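Local atomic coordinates of proline dipeptidase (Streptococcus agalactiae, PDB entry 3OOO), a protein that probably acts as a manganese-dependent hydrolase of the M24B peptidase family, the chain described here being its N-terminal creatinase/prolidase-type domain. Residues Thr32-Asp37 against Val62-Gln67; Asn81-Ile86 against Gln111-Val116; Ala100-Leu105 against Phe121-Pro126. All blocks are in the same frame, centred on the assembly; numbering follows the deposited sequence. Where two conformers were deposited one is given.

Contact 1: Thr32-Asp37 against Val62-Gln67; sequences TGFFCD and VSRAKQ
Arg64 meets both Phe34 and Phe35 where the first turn of helix 62-68 faces the loop that leaves helix 25-32, its guanidinium lying against the Phe34 ring while it serves the Phe35 carbonyl. The guanidinium approaches end-on and gives both of its terminal nitrogens to one acceptor: NH2 of Arg64 lies 2.8 Å from Phe35 O, and NH1 of Arg64 lies 2.9 Å from the same oxygen. The oxygen sits in the guanidinium plane, and the two donors reach it from one face of its carbonyl plane; because both share one oxygen, neither bond is straight (149° and 142°). A bend at chi3 (68°) turns the end of the arginine chain toward the loop. Here it passes the Phe34 side chain nearly at a right angle, placing Phe34 CE1 3.5 Å from Arg64 CZ, over the centre of the guanidinium.

The tight part lies deeper. Ala65 CB packs over a face of the Phe34 ring, 4.0 Å from its centroid, and Leu55 and Val57 of strand 54-58 also touch that ring. Cys36 CB adds a lesser contact, 3.6 Å from Arg64 NH2. Toward solvent the packing thins: Phe35 CB points away from the helix, and the Phe35 side chain touches Pro25 and Asn29 of helix 25-32, while exposed Arg64 is steadied by a salt bridge from NE to Glu61.

Just upstream, Thr32 OG1 accepts from Phe34 N at 3.1 Å, and Gly33 takes a positive phi as the chain leaves the helix. An ST turn thus shapes the loop that brings Phe34 to helix 62-68, on the sheet of the alpha/beta domain found at the N-terminus of creatinase and prolidase relatives.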
ATOM      1  N   THR A  32       5.169 -13.598  16.010  1.00 14.18           N
ATOM      2  CA  THR A  32       6.140 -14.691  15.847  1.00 14.19           C
ATOM      3  C   THR A  32       7.492 -14.499  16.533  1.00 14.39           C
ATOM      4  O   THR A  32       8.216 -15.473  16.741  1.00 14.89           O
ATOM      5  CB  THR A  32       6.453 -14.975  14.353  1.00 14.18           C
ATOM      6  OG1 THR A  32       7.196 -13.879  13.799  1.00 13.80           O
ATOM      7  CG2 THR A  32       5.178 -15.218  13.543  1.00 14.06           C
ATOM      8  N   GLY A  33       7.851 -13.254  16.839  1.00 14.15           N
ATOM      9  CA  GLY A  33       9.186 -12.935  17.350  1.00 13.88           C
ATOM     10  C   GLY A  33      10.246 -12.771  16.273  1.00 13.65           C
ATOM     11  O   GLY A  33      11.418 -12.529  16.574  1.00 14.33           O
ATOM     12  N   PHE A  34       9.836 -12.913  15.012  1.00 13.01           N
ATOM     13  CA  PHE A  34      10.728 -12.739  13.872  1.00 12.39           C
ATOM     14  C   PHE A  34      10.476 -11.376  13.243  1.00 12.31           C
ATOM     15  O   PHE A  34       9.361 -11.102  12.788  1.00 11.96           O
ATOM     16  CB  PHE A  34      10.502 -13.865  12.847  1.00 12.55           C
ATOM     17  CG  PHE A  34      11.267 -13.690  11.555  1.00 11.93           C
ATOM     18  CD1 PHE A  34      12.632 -13.968  11.485  1.00 11.82           C
ATOM     19  CD2 PHE A  34      10.614 -13.262  10.399  1.00 11.69           C
ATOM     20  CE1 PHE A  34      13.338 -13.810  10.293  1.00 12.13           C
ATOM     21  CE2 PHE A  34      11.311 -13.105   9.197  1.00 12.43           C
ATOM     22  CZ  PHE A  34      12.679 -13.377   9.144  1.00 12.43           C
ATOM     23  N   PHE A  35      11.505 -10.527  13.247  1.00 12.24           N
ATOM     24  CA  PHE A  35      11.441  -9.229  12.579  1.00 12.64           C
ATOM     25  C   PHE A  35      12.236  -9.204  11.286  1.00 12.63           C
ATOM     26  O   PHE A  35      13.441  -9.467  11.281  1.00 12.53           O
ATOM     27  CB  PHE A  35      11.929  -8.076  13.468  1.00 12.92           C
ATOM     28  CG  PHE A  35      11.725  -6.720  12.838  1.00 13.48           C
ATOM     29  CD1 PHE A  35      10.568  -5.995  13.096  1.00 14.22           C
ATOM     30  CD2 PHE A  35      12.667  -6.192  11.948  1.00 14.73           C
ATOM     31  CE1 PHE A  35      10.354  -4.751  12.502  1.00 14.54           C
ATOM     32  CE2 PHE A  35      12.461  -4.949  11.345  1.00 15.34           C
ATOM     33  CZ  PHE A  35      11.304  -4.231  11.623  1.00 15.32           C
ATOM     34  N   CYS A  36      11.553  -8.851  10.200  1.00 12.42           N
ATOM     35  CA  CYS A  36      12.199  -8.577   8.924  1.00 12.87           C
ATOM     36  C   CYS A  36      11.378  -7.527   8.195  1.00 12.03           C
ATOM     37  O   CYS A  36      10.165  -7.677   8.050  1.00 12.37           O
ATOM     38  CB  CYS A  36      12.284  -9.846   8.069  1.00 12.99           C
ATOM     39  SG  CYS A  36      12.976  -9.586   6.410  1.00 17.57           S
ATOM     40  N   ASP A  37      12.027  -6.451   7.762  1.00 11.17           N
ATOM     41  CA  ASP A  37      11.394  -5.541   6.820  1.00 10.48           C
ATOM     42  C   ASP A  37      12.024  -5.757   5.450  1.00 10.06           C
ATOM     43  O   ASP A  37      13.151  -5.316   5.208  1.00  9.90           O
ATOM     44  CB  ASP A  37      11.513  -4.075   7.253  1.00 11.11           C
ATOM     45  CG  ASP A  37      10.676  -3.138   6.379  1.00 11.19           C
ATOM     46  OD1 ASP A  37      10.213  -3.556   5.291  1.00 11.82           O
ATOM     47  OD2 ASP A  37      10.470  -1.969   6.777  1.00 14.56           O
ATOM     48  N   VAL A  62      15.625 -17.062   5.081  1.00  8.52           N
ATOM     49  CA  VAL A  62      15.030 -18.361   5.413  1.00  8.56           C
ATOM     50  C   VAL A  62      15.651 -19.010   6.654  1.00  8.85           C
ATOM     51  O   VAL A  62      14.926 -19.470   7.531  1.00  8.50           O
ATOM     52  CB  VAL A  62      15.031 -19.336   4.200  1.00  8.32           C
ATOM     53  CG1 VAL A  62      14.631 -20.749   4.618  1.00  9.48           C
ATOM     54  CG2 VAL A  62      14.078 -18.845   3.129  1.00  8.46           C
ATOM     55  N   SER A  63      16.981 -19.020   6.729  1.00  9.55           N
ATOM     56  CA  SER A  63      17.683 -19.633   7.859  0.50  9.85           C
ATOM     57  C   SER A  63      17.296 -18.965   9.174  1.00  9.96           C
ATOM     58  O   SER A  63      16.920 -19.638  10.140  1.00  9.94           O
ATOM     59  CB  SER A  63      19.200 -19.566   7.659  0.50 10.09           C
ATOM     60  OG  SER A  63      19.877 -20.169   8.749  0.50 10.39           O
ATOM     61  N   ARG A  64      17.375 -17.637   9.204  1.00 10.17           N
ATOM     62  CA  ARG A  64      17.004 -16.876  10.392  1.00 10.06           C
ATOM     63  C   ARG A  64      15.537 -17.099  10.781  1.00 10.02           C
ATOM     64  O   ARG A  64      15.210 -17.236  11.966  1.00 10.10           O
ATOM     65  CB  ARG A  64      17.287 -15.389  10.176  1.00 10.49           C
ATOM     66  CG  ARG A  64      17.114 -14.550  11.425  1.00 11.20           C
ATOM     67  CD  ARG A  64      17.701 -13.155  11.259  1.00 12.78           C
ATOM     68  NE  ARG A  64      16.976 -12.316  10.304  1.00 13.58           N
ATOM     69  CZ  ARG A  64      15.968 -11.508  10.627  1.00 13.78           C
ATOM     70  NH1 ARG A  64      15.539 -11.438  11.882  1.00 14.31           N
ATOM     71  NH2 ARG A  64      15.385 -10.769   9.692  1.00 15.03           N
ATOM     72  N   ALA A  65      14.657 -17.134   9.782  1.00  9.86           N
ATOM     73  CA  ALA A  65      13.236 -17.372  10.023  1.00  9.96           C
ATOM     74  C   ALA A  65      12.995 -18.741  10.654  1.00 10.30           C
ATOM     75  O   ALA A  65      12.227 -18.859  11.612  1.00 10.27           O
ATOM     76  CB  ALA A  65      12.435 -17.216   8.730  1.00  9.37           C
ATOM     77  N   LYS A  66      13.678 -19.759  10.131  1.00 10.99           N
ATOM     78  CA  LYS A  66      13.549 -21.134  10.629  1.00 11.70           C
ATOM     79  C   LYS A  66      14.062 -21.288  12.059  1.00 12.38           C
ATOM     80  O   LYS A  66      13.615 -22.175  12.793  1.00 12.51           O
ATOM     81  CB  LYS A  66      14.263 -22.112   9.695  1.00 11.66           C
ATOM     82  CG  LYS A  66      13.498 -22.395   8.415  1.00 12.22           C
ATOM     83  CD  LYS A  66      14.180 -23.445   7.567  1.00 13.63           C
ATOM     84  CE  LYS A  66      13.289 -23.837   6.399  1.00 15.13           C
ATOM     85  NZ  LYS A  66      13.816 -25.008   5.653  1.00 17.69           N
ATOM     86  N   GLN A  67      14.991 -20.420  12.451  1.00 13.00           N
ATOM     87  CA  GLN A  67      15.497 -20.400  13.825  1.00 13.87           C
ATOM     88  C   GLN A  67      14.523 -19.687  14.767  1.00 13.98           C
ATOM     89  O   GLN A  67      14.637 -19.792  15.997  1.00 14.58           O
ATOM     90  CB  GLN A  67      16.876 -19.734  13.867  1.00 13.99           C
ATOM     91  CG  GLN A  67      17.958 -20.525  13.134  1.00 16.16           C
ATOM     92  CD  GLN A  67      19.280 -19.790  13.068  1.00 18.66           C
ATOM     93  OE1 GLN A  67      19.819 -19.362  14.091  1.00 20.44           O
ATOM     94  NE2 GLN A  67      19.816 -19.644  11.859  1.00 18.49           N
TER

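Contact 2: Asn81-Ile86 against Gln111-Val116; sequences NPWQKI and QGLQTV
Gly112 O, on the turn of helix that meets Trp83, is gripped by two donors from one residue: Thr115 N at 3.0 Å and Thr115 OG1 at 2.6 Å. The hydroxyl bond lies in the carbonyl plane, on a lone pair. Thr115 can make it because OG1 stands between its own backbone N and carbonyl carbon (chi1 71°), turned back along the helix, and the same OG1 comes within 3.9 Å of Trp83 CB.

Against this backbone the indole lies flat. Gly112 CA sits 3.4 Å from the centroid of the six-membered ring of Trp83 and almost exactly on its normal, a CH-pi contact as close as it is because glycine puts no side chain between ring and helix. Pro82 CG covers the opposite face, near the rim.

Trp83 is a knob in a hole formed by Gly112, Leu113, Thr115 and Val116, and it joins two helices, 82-89 and 107-116, that pack side by side on the domain's mixed sheet; their segments 82-86 and 111-116 cross at -36°. Asn81 caps the first of them, with OD1 accepting from Gln84 N at 3.1 Å.

Toward the sheet the side chains that meet are apolar. Ile86 CG2 meets Val116 CG1 at 3.8 Å, the two side chains crossing nearly at right angles, while Ile86 and Leu113 both rest on Phe44 of strand 44-48.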
ATOM      1  N   ASN A  81      10.294 -15.517  -9.559  1.00  9.55           N
ATOM      2  CA  ASN A  81       9.061 -14.765  -9.420  1.00  9.30           C
ATOM      3  C   ASN A  81       8.400 -15.180  -8.098  1.00  8.69           C
ATOM      4  O   ASN A  81       8.002 -16.345  -7.946  1.00  8.47           O
ATOM      5  CB  ASN A  81       8.155 -15.074 -10.618  1.00  9.95           C
ATOM      6  CG  ASN A  81       6.827 -14.338 -10.578  1.00 11.22           C
ATOM      7  OD1 ASN A  81       6.189 -14.210  -9.536  1.00 11.93           O
ATOM      8  ND2 ASN A  81       6.391 -13.872 -11.738  1.00 14.59           N
ATOM      9  N   PRO A  82       8.304 -14.247  -7.128  1.00  8.07           N
ATOM     10  CA  PRO A  82       7.784 -14.648  -5.814  1.00  7.99           C
ATOM     11  C   PRO A  82       6.321 -15.070  -5.854  1.00  7.80           C
ATOM     12  O   PRO A  82       5.913 -15.924  -5.075  1.00  7.96           O
ATOM     13  CB  PRO A  82       7.954 -13.385  -4.962  1.00  8.08           C
ATOM     14  CG  PRO A  82       7.948 -12.257  -5.954  1.00  7.88           C
ATOM     15  CD  PRO A  82       8.628 -12.809  -7.181  1.00  8.09           C
ATOM     16  N   TRP A  83       5.544 -14.486  -6.761  1.00  8.06           N
ATOM     17  CA  TRP A  83       4.124 -14.822  -6.881  1.00  8.06           C
ATOM     18  C   TRP A  83       3.936 -16.248  -7.384  1.00  8.44           C
ATOM     19  O   TRP A  83       3.083 -16.980  -6.872  1.00  7.70           O
ATOM     20  CB  TRP A  83       3.397 -13.801  -7.759  1.00  8.33           C
ATOM     21  CG  TRP A  83       3.788 -12.409  -7.393  1.00  8.32           C
ATOM     22  CD1 TRP A  83       4.539 -11.544  -8.140  1.00  8.68           C
ATOM     23  CD2 TRP A  83       3.510 -11.739  -6.160  1.00  7.83           C
ATOM     24  NE1 TRP A  83       4.722 -10.367  -7.455  1.00  9.14           N
ATOM     25  CE2 TRP A  83       4.103 -10.458  -6.237  1.00  8.35           C
ATOM     26  CE3 TRP A  83       2.806 -12.089  -4.999  1.00  7.67           C
ATOM     27  CZ2 TRP A  83       4.019  -9.528  -5.201  1.00  8.00           C
ATOM     28  CZ3 TRP A  83       2.718 -11.162  -3.968  1.00  7.81           C
ATOM     29  CH2 TRP A  83       3.323  -9.892  -4.077  1.00  8.36           C
ATOM     30  N   GLN A  84       4.746 -16.641  -8.365  1.00  8.49           N
ATOM     31  CA  GLN A  84       4.762 -18.016  -8.854  0.50  9.00           C
ATOM     32  C   GLN A  84       5.236 -18.972  -7.760  1.00  8.84           C
ATOM     33  O   GLN A  84       4.715 -20.085  -7.618  1.00  8.58           O
ATOM     34  CB  GLN A  84       5.655 -18.133 -10.091  0.50  9.30           C
ATOM     35  CG  GLN A  84       5.109 -17.426 -11.324  0.50 11.32           C
ATOM     36  CD  GLN A  84       6.092 -17.430 -12.480  0.50 12.80           C
ATOM     37  OE1 GLN A  84       5.976 -16.632 -13.409  0.50 15.49           O
ATOM     38  NE2 GLN A  84       7.070 -18.325 -12.423  0.50 13.98           N
ATOM     39  N   LYS A  85       6.233 -18.531  -6.988  1.00  8.45           N
ATOM     40  CA  LYS A  85       6.768 -19.335  -5.893  0.50  8.13           C
ATOM     41  C   LYS A  85       5.687 -19.615  -4.853  1.00  8.30           C
ATOM     42  O   LYS A  85       5.543 -20.746  -4.385  1.00  8.08           O
ATOM     43  CB  LYS A  85       7.962 -18.633  -5.239  0.50  8.27           C
ATOM     44  CG  LYS A  85       8.787 -19.524  -4.331  0.50  8.06           C
ATOM     45  CD  LYS A  85       9.629 -20.492  -5.148  0.50  9.79           C
ATOM     46  CE  LYS A  85      10.324 -21.492  -4.251  0.50 11.25           C
ATOM     47  NZ  LYS A  85      11.022 -22.527  -5.056  0.50 12.57           N
ATOM     48  N   ILE A  86       4.935 -18.578  -4.495  1.00  7.78           N
ATOM     49  CA  ILE A  86       3.837 -18.718  -3.544  1.00  7.90           C
ATOM     50  C   ILE A  86       2.779 -19.669  -4.104  1.00  7.92           C
ATOM     51  O   ILE A  86       2.324 -20.577  -3.407  1.00  8.13           O
ATOM     52  CB  ILE A  86       3.205 -17.345  -3.195  1.00  7.64           C
ATOM     53  CG1 ILE A  86       4.213 -16.467  -2.445  1.00  7.34           C
ATOM     54  CG2 ILE A  86       1.909 -17.521  -2.385  1.00  7.66           C
ATOM     55  CD1 ILE A  86       3.862 -14.969  -2.449  1.00  6.80           C
ATOM     56  N   GLN A 111      -1.774  -6.347  -5.487  1.00  8.76           N
ATOM     57  CA  GLN A 111      -2.060  -6.867  -6.816  1.00  9.35           C
ATOM     58  C   GLN A 111      -1.345  -8.192  -7.060  1.00  9.31           C
ATOM     59  O   GLN A 111      -1.909  -9.093  -7.684  1.00  9.85           O
ATOM     60  CB  GLN A 111      -1.791  -5.810  -7.896  1.00  9.66           C
ATOM     61  CG  GLN A 111      -2.760  -4.636  -7.751  1.00 12.02           C
ATOM     62  CD  GLN A 111      -2.763  -3.674  -8.919  1.00 13.52           C
ATOM     63  OE1 GLN A 111      -1.815  -3.605  -9.695  1.00 16.07           O
ATOM     64  NE2 GLN A 111      -3.845  -2.908  -9.036  1.00 14.97           N
ATOM     65  N   GLY A 112      -0.137  -8.333  -6.516  1.00  8.58           N
ATOM     66  CA  GLY A 112       0.557  -9.620  -6.551  1.00  8.44           C
ATOM     67  C   GLY A 112      -0.243 -10.724  -5.880  1.00  8.33           C
ATOM     68  O   GLY A 112      -0.420 -11.804  -6.442  1.00  7.63           O
ATOM     69  N   LEU A 113      -0.736 -10.456  -4.675  1.00  8.06           N
ATOM     70  CA  LEU A 113      -1.534 -11.451  -3.950  1.00  8.61           C
ATOM     71  C   LEU A 113      -2.804 -11.829  -4.708  1.00  9.41           C
ATOM     72  O   LEU A 113      -3.242 -12.983  -4.662  1.00  9.39           O
ATOM     73  CB  LEU A 113      -1.880 -10.963  -2.543  1.00  7.99           C
ATOM     74  CG  LEU A 113      -0.715 -10.892  -1.538  1.00  8.13           C
ATOM     75  CD1 LEU A 113      -1.146 -10.225  -0.249  1.00  8.79           C
ATOM     76  CD2 LEU A 113      -0.164 -12.284  -1.239  1.00  8.84           C
ATOM     77  N   GLN A 114      -3.384 -10.858  -5.410  1.00 10.10           N
ATOM     78  CA  GLN A 114      -4.583 -11.112  -6.210  1.00 11.37           C
ATOM     79  C   GLN A 114      -4.340 -12.067  -7.380  1.00 11.75           C
ATOM     80  O   GLN A 114      -5.278 -12.723  -7.841  1.00 12.64           O
ATOM     81  CB  GLN A 114      -5.204  -9.801  -6.693  1.00 11.43           C
ATOM     82  CG  GLN A 114      -5.852  -9.002  -5.573  1.00 12.66           C
ATOM     83  CD  GLN A 114      -6.425  -7.682  -6.048  1.00 15.96           C
ATOM     84  OE1 GLN A 114      -5.691  -6.744  -6.359  1.00 17.57           O
ATOM     85  NE2 GLN A 114      -7.748  -7.598  -6.088  1.00 17.57           N
ATOM     86  N   THR A 115      -3.095 -12.163  -7.850  1.00 12.02           N
ATOM     87  CA  THR A 115      -2.754 -13.133  -8.905  1.00 12.64           C
ATOM     88  C   THR A 115      -2.686 -14.558  -8.360  1.00 12.98           C
ATOM     89  O   THR A 115      -2.759 -15.527  -9.123  1.00 14.02           O
ATOM     90  CB  THR A 115      -1.416 -12.812  -9.636  1.00 12.49           C
ATOM     91  OG1 THR A 115      -0.297 -13.054  -8.765  1.00 12.72           O
ATOM     92  CG2 THR A 115      -1.395 -11.370 -10.144  1.00 12.85           C
ATOM     93  N   VAL A 116      -2.541 -14.670  -7.040  1.00 12.98           N
ATOM     94  CA  VAL A 116      -2.390 -15.956  -6.360  1.00 13.22           C
ATOM     95  C   VAL A 116      -3.727 -16.463  -5.831  1.00 13.73           C
ATOM     96  O   VAL A 116      -4.048 -17.647  -5.974  1.00 13.72           O
ATOM     97  CB  VAL A 116      -1.359 -15.858  -5.204  1.00 13.06           C
ATOM     98  CG1 VAL A 116      -1.320 -17.149  -4.380  1.00 13.01           C
ATOM     99  CG2 VAL A 116       0.025 -15.532  -5.755  1.00 12.66           C
TER

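Contact 3: Ala100-Leu105 against Phe121-Pro126; sequences AEFDNL and FENLTP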
ATOM      1  N   ALA A 100      -6.326  -9.228   4.981  1.00  9.69           N
ATOM      2  CA  ALA A 100      -4.973  -8.706   4.788  1.00  9.42           C
ATOM      3  C   ALA A 100      -4.808  -7.378   5.519  1.00  9.34           C
ATOM      4  O   ALA A 100      -5.795  -6.786   5.952  1.00  9.26           O
ATOM      5  CB  ALA A 100      -4.663  -8.558   3.306  1.00  9.36           C
ATOM      6  N   GLU A 101      -3.564  -6.919   5.664  1.00  8.79           N
ATOM      7  CA  GLU A 101      -3.282  -5.682   6.390  1.00  9.23           C
ATOM      8  C   GLU A 101      -3.287  -4.481   5.458  1.00  9.51           C
ATOM      9  O   GLU A 101      -2.240  -4.043   4.985  1.00  9.45           O
ATOM     10  CB  GLU A 101      -1.945  -5.773   7.124  1.00  8.98           C
ATOM     11  CG  GLU A 101      -1.889  -6.862   8.166  1.00  9.83           C
ATOM     12  CD  GLU A 101      -0.639  -6.755   8.992  1.00 10.35           C
ATOM     13  OE1 GLU A 101       0.356  -7.425   8.643  1.00  8.91           O
ATOM     14  OE2 GLU A 101      -0.644  -5.976   9.975  1.00 13.00           O
ATOM     15  N   PHE A 102      -4.478  -3.945   5.220  1.00 10.14           N
ATOM     16  CA  PHE A 102      -4.657  -2.858   4.261  1.00 10.59           C
ATOM     17  C   PHE A 102      -3.900  -1.575   4.629  1.00 11.03           C
ATOM     18  O   PHE A 102      -3.563  -0.794   3.745  1.00 10.91           O
ATOM     19  CB  PHE A 102      -6.151  -2.582   4.062  1.00 10.78           C
ATOM     20  CG  PHE A 102      -6.833  -3.531   3.099  1.00 11.12           C
ATOM     21  CD1 PHE A 102      -6.203  -4.696   2.649  1.00 11.51           C
ATOM     22  CD2 PHE A 102      -8.131  -3.267   2.662  1.00 11.17           C
ATOM     23  CE1 PHE A 102      -6.847  -5.567   1.764  1.00 12.04           C
ATOM     24  CE2 PHE A 102      -8.782  -4.129   1.779  1.00 11.62           C
ATOM     25  CZ  PHE A 102      -8.142  -5.281   1.328  1.00 11.97           C
ATOM     26  N   ASP A 103      -3.620  -1.375   5.919  1.00 11.18           N
ATOM     27  CA  ASP A 103      -2.849  -0.206   6.378  1.00 11.84           C
ATOM     28  C   ASP A 103      -1.344  -0.308   6.108  1.00 11.64           C
ATOM     29  O   ASP A 103      -0.616   0.686   6.245  1.00 12.22           O
ATOM     30  CB  ASP A 103      -3.065   0.049   7.877  1.00 12.50           C
ATOM     31  CG  ASP A 103      -4.466   0.542   8.203  1.00 14.55           C
ATOM     32  OD1 ASP A 103      -5.181   1.029   7.299  1.00 16.86           O
ATOM     33  OD2 ASP A 103      -4.850   0.450   9.392  1.00 17.68           O
ATOM     34  N   ASN A 104      -0.875  -1.507   5.763  1.00 11.14           N
ATOM     35  CA  ASN A 104       0.553  -1.750   5.521  1.00 10.86           C
ATOM     36  C   ASN A 104       0.829  -2.168   4.089  1.00 10.38           C
ATOM     37  O   ASN A 104       1.783  -1.702   3.463  1.00 10.83           O
ATOM     38  CB  ASN A 104       1.089  -2.832   6.468  1.00 11.21           C
ATOM     39  CG  ASN A 104       2.471  -3.340   6.059  1.00 12.25           C
ATOM     40  OD1 ASN A 104       2.598  -4.369   5.386  1.00 13.26           O
ATOM     41  ND2 ASN A 104       3.511  -2.614   6.459  1.00 12.99           N
ATOM     42  N   LEU A 105      -0.011  -3.065   3.586  1.00  9.60           N
ATOM     43  CA  LEU A 105       0.203  -3.675   2.290  1.00  9.17           C
ATOM     44  C   LEU A 105       0.104  -2.630   1.193  1.00  8.78           C
ATOM     45  O   LEU A 105      -0.920  -1.954   1.076  1.00  8.68           O
ATOM     46  CB  LEU A 105      -0.848  -4.759   2.080  1.00  9.65           C
ATOM     47  CG  LEU A 105      -0.729  -5.717   0.901  1.00  9.86           C
ATOM     48  CD1 LEU A 105       0.449  -6.661   1.080  1.00  8.81           C
ATOM     49  CD2 LEU A 105      -2.028  -6.501   0.769  1.00 10.85           C
ATOM     50  N   PHE A 121     -10.648  -9.789  -1.006  1.00 17.01           N
ATOM     51  CA  PHE A 121      -9.773  -9.335   0.060  1.00 15.92           C
ATOM     52  C   PHE A 121     -10.438  -8.238   0.864  1.00 15.76           C
ATOM     53  O   PHE A 121     -11.052  -7.323   0.302  1.00 15.43           O
ATOM     54  CB  PHE A 121      -8.463  -8.790  -0.510  1.00 15.58           C
ATOM     55  CG  PHE A 121      -7.495  -9.848  -0.950  1.00 14.46           C
ATOM     56  CD1 PHE A 121      -6.360 -10.126  -0.190  1.00 13.93           C
ATOM     57  CD2 PHE A 121      -7.697 -10.549  -2.134  1.00 13.37           C
ATOM     58  CE1 PHE A 121      -5.451 -11.098  -0.600  1.00 13.63           C
ATOM     59  CE2 PHE A 121      -6.796 -11.525  -2.549  1.00 13.19           C
ATOM     60  CZ  PHE A 121      -5.668 -11.798  -1.778  1.00 13.33           C
ATOM     61  N   GLU A 122     -10.309  -8.324   2.182  1.00 15.16           N
ATOM     62  CA  GLU A 122     -10.693  -7.217   3.045  1.00 15.65           C
ATOM     63  C   GLU A 122      -9.663  -6.993   4.143  1.00 14.98           C
ATOM     64  O   GLU A 122      -8.810  -7.854   4.402  1.00 14.62           O
ATOM     65  CB  GLU A 122     -12.107  -7.396   3.611  1.00 16.27           C
ATOM     66  CG  GLU A 122     -12.320  -8.608   4.486  1.00 19.06           C
ATOM     67  CD  GLU A 122     -13.766  -8.733   4.944  1.00 22.82           C
ATOM     68  OE1 GLU A 122     -14.672  -8.718   4.081  1.00 25.25           O
ATOM     69  OE2 GLU A 122     -13.995  -8.849   6.165  1.00 24.77           O
ATOM     70  N   ASN A 123      -9.744  -5.827   4.778  1.00 14.47           N
ATOM     71  CA  ASN A 123      -8.850  -5.475   5.868  1.00 14.01           C
ATOM     72  C   ASN A 123      -9.078  -6.378   7.071  1.00 14.19           C
ATOM     73  O   ASN A 123     -10.143  -6.997   7.200  1.00 14.15           O
ATOM     74  CB  ASN A 123      -9.047  -4.007   6.262  1.00 14.08           C
ATOM     75  CG  ASN A 123      -7.975  -3.499   7.209  1.00 13.80           C
ATOM     76  OD1 ASN A 123      -6.809  -3.885   7.122  1.00 11.80           O
ATOM     77  ND2 ASN A 123      -8.372  -2.627   8.125  1.00 16.43           N
ATOM     78  N   LEU A 124      -8.070  -6.453   7.936  1.00 14.35           N
ATOM     79  CA  LEU A 124      -8.184  -7.167   9.199  1.00 14.66           C
ATOM     80  C   LEU A 124      -9.443  -6.728   9.936  1.00 15.05           C
ATOM     81  O   LEU A 124      -9.851  -5.562   9.865  1.00 15.33           O
ATOM     82  CB  LEU A 124      -6.967  -6.902  10.084  1.00 14.66           C
ATOM     83  CG  LEU A 124      -5.568  -7.215   9.552  1.00 14.84           C
ATOM     84  CD1 LEU A 124      -4.552  -6.895  10.645  1.00 15.06           C
ATOM     85  CD2 LEU A 124      -5.429  -8.661   9.090  1.00 14.88           C
ATOM     86  N   THR A 125     -10.056  -7.677  10.632  1.00 15.15           N
ATOM     87  CA  THR A 125     -11.217  -7.410  11.463  1.00 15.54           C
ATOM     88  C   THR A 125     -10.783  -6.643  12.713  1.00 15.59           C
ATOM     89  O   THR A 125      -9.605  -6.667  13.075  1.00 15.72           O
ATOM     90  CB  THR A 125     -11.868  -8.725  11.901  1.00 15.45           C
ATOM     91  OG1 THR A 125     -10.870  -9.558  12.500  1.00 15.82           O
ATOM     92  CG2 THR A 125     -12.488  -9.442  10.713  1.00 15.38           C
ATOM     93  N   PRO A 126     -11.729  -5.951  13.379  1.00 15.98           N
ATOM     94  CA  PRO A 126     -11.385  -5.286  14.633  1.00 15.95           C
ATOM     95  C   PRO A 126     -10.729  -6.215  15.656  1.00 15.70           C
ATOM     96  O   PRO A 126      -9.795  -5.800  16.337  1.00 15.62           O
ATOM     97  CB  PRO A 126     -12.739  -4.791  15.141  1.00 16.31           C
ATOM     98  CG  PRO A 126     -13.497  -4.507  13.900  1.00 16.37           C
ATOM     99  CD  PRO A 126     -13.081  -5.578  12.919  1.00 16.09           C
TER
HETATM  100  O   HOH W   1      -4.249  -3.036   8.249  1.00 17.11           O
HETATM  101  O   HOH W   2      -6.268  -1.734  10.025  1.00 45.04           O
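Phe121 and Ala100 belong to neighbouring parallel strands, 120-123 and 97-100, joined through helix 107-116 in a beta-alpha-beta crossover at one edge of the sheet. Phe121 CD1 approaches Ala100 CB at 4.2 Å, ring edge first, and Phe121 CB lies at the edge of the Phe102 ring. At Glu122 the backbone takes over: its O accepts from Ala100 N at 2.9 Å, nearly straight out from the carbonyl, while its carbonyl carbon lies over a face of Phe102.

With CG anti to its backbone N (chi1 -169°), Asn123 runs past Phe102 in the opposite direction, amide and ring planes 19° apart. Its OD1 accepts from Phe102 N, in the loop after strand 97-100, at 3.0 Å and from a water held by Asp103 N. A second water links Asn123 ND2 to Asp103 OD2, while Asp103 OD1 bonds Thr108 of the second subunit.

Leu124 N gives only a weak bond to Ala100 O. The Leu124 side chain lies against the aliphatic part of Glu101, whose carboxylate is bound by the Thr27 hydroxyl and the backbone N of Ser23 and of Asp24, and Leu124 CD1 comes 3.6 Å from Glu101 CG.

The three contacts sample different ways of building around one mixed sheet. Contacts 2 and 3 share the crossover through helix 107-116: contact 2 uses the helix itself, contact 3 the strand and loop ends on either side of it, and they touch where Leu113 meets Phe121 and Leu105. Contact 1 stands apart, its centre about 22 Å from that of contact 3 and on the opposite side of the chain's centre. Chemistry follows place. Partly buried contact 2, helix against helix, has no hydrogen bond between its segments; contact 3, also partly buried and beside the second subunit, is held by backbone hydrogen bonds, an amide and waters; contact 1, mostly buried, combines one buried ring with an exposed arginine.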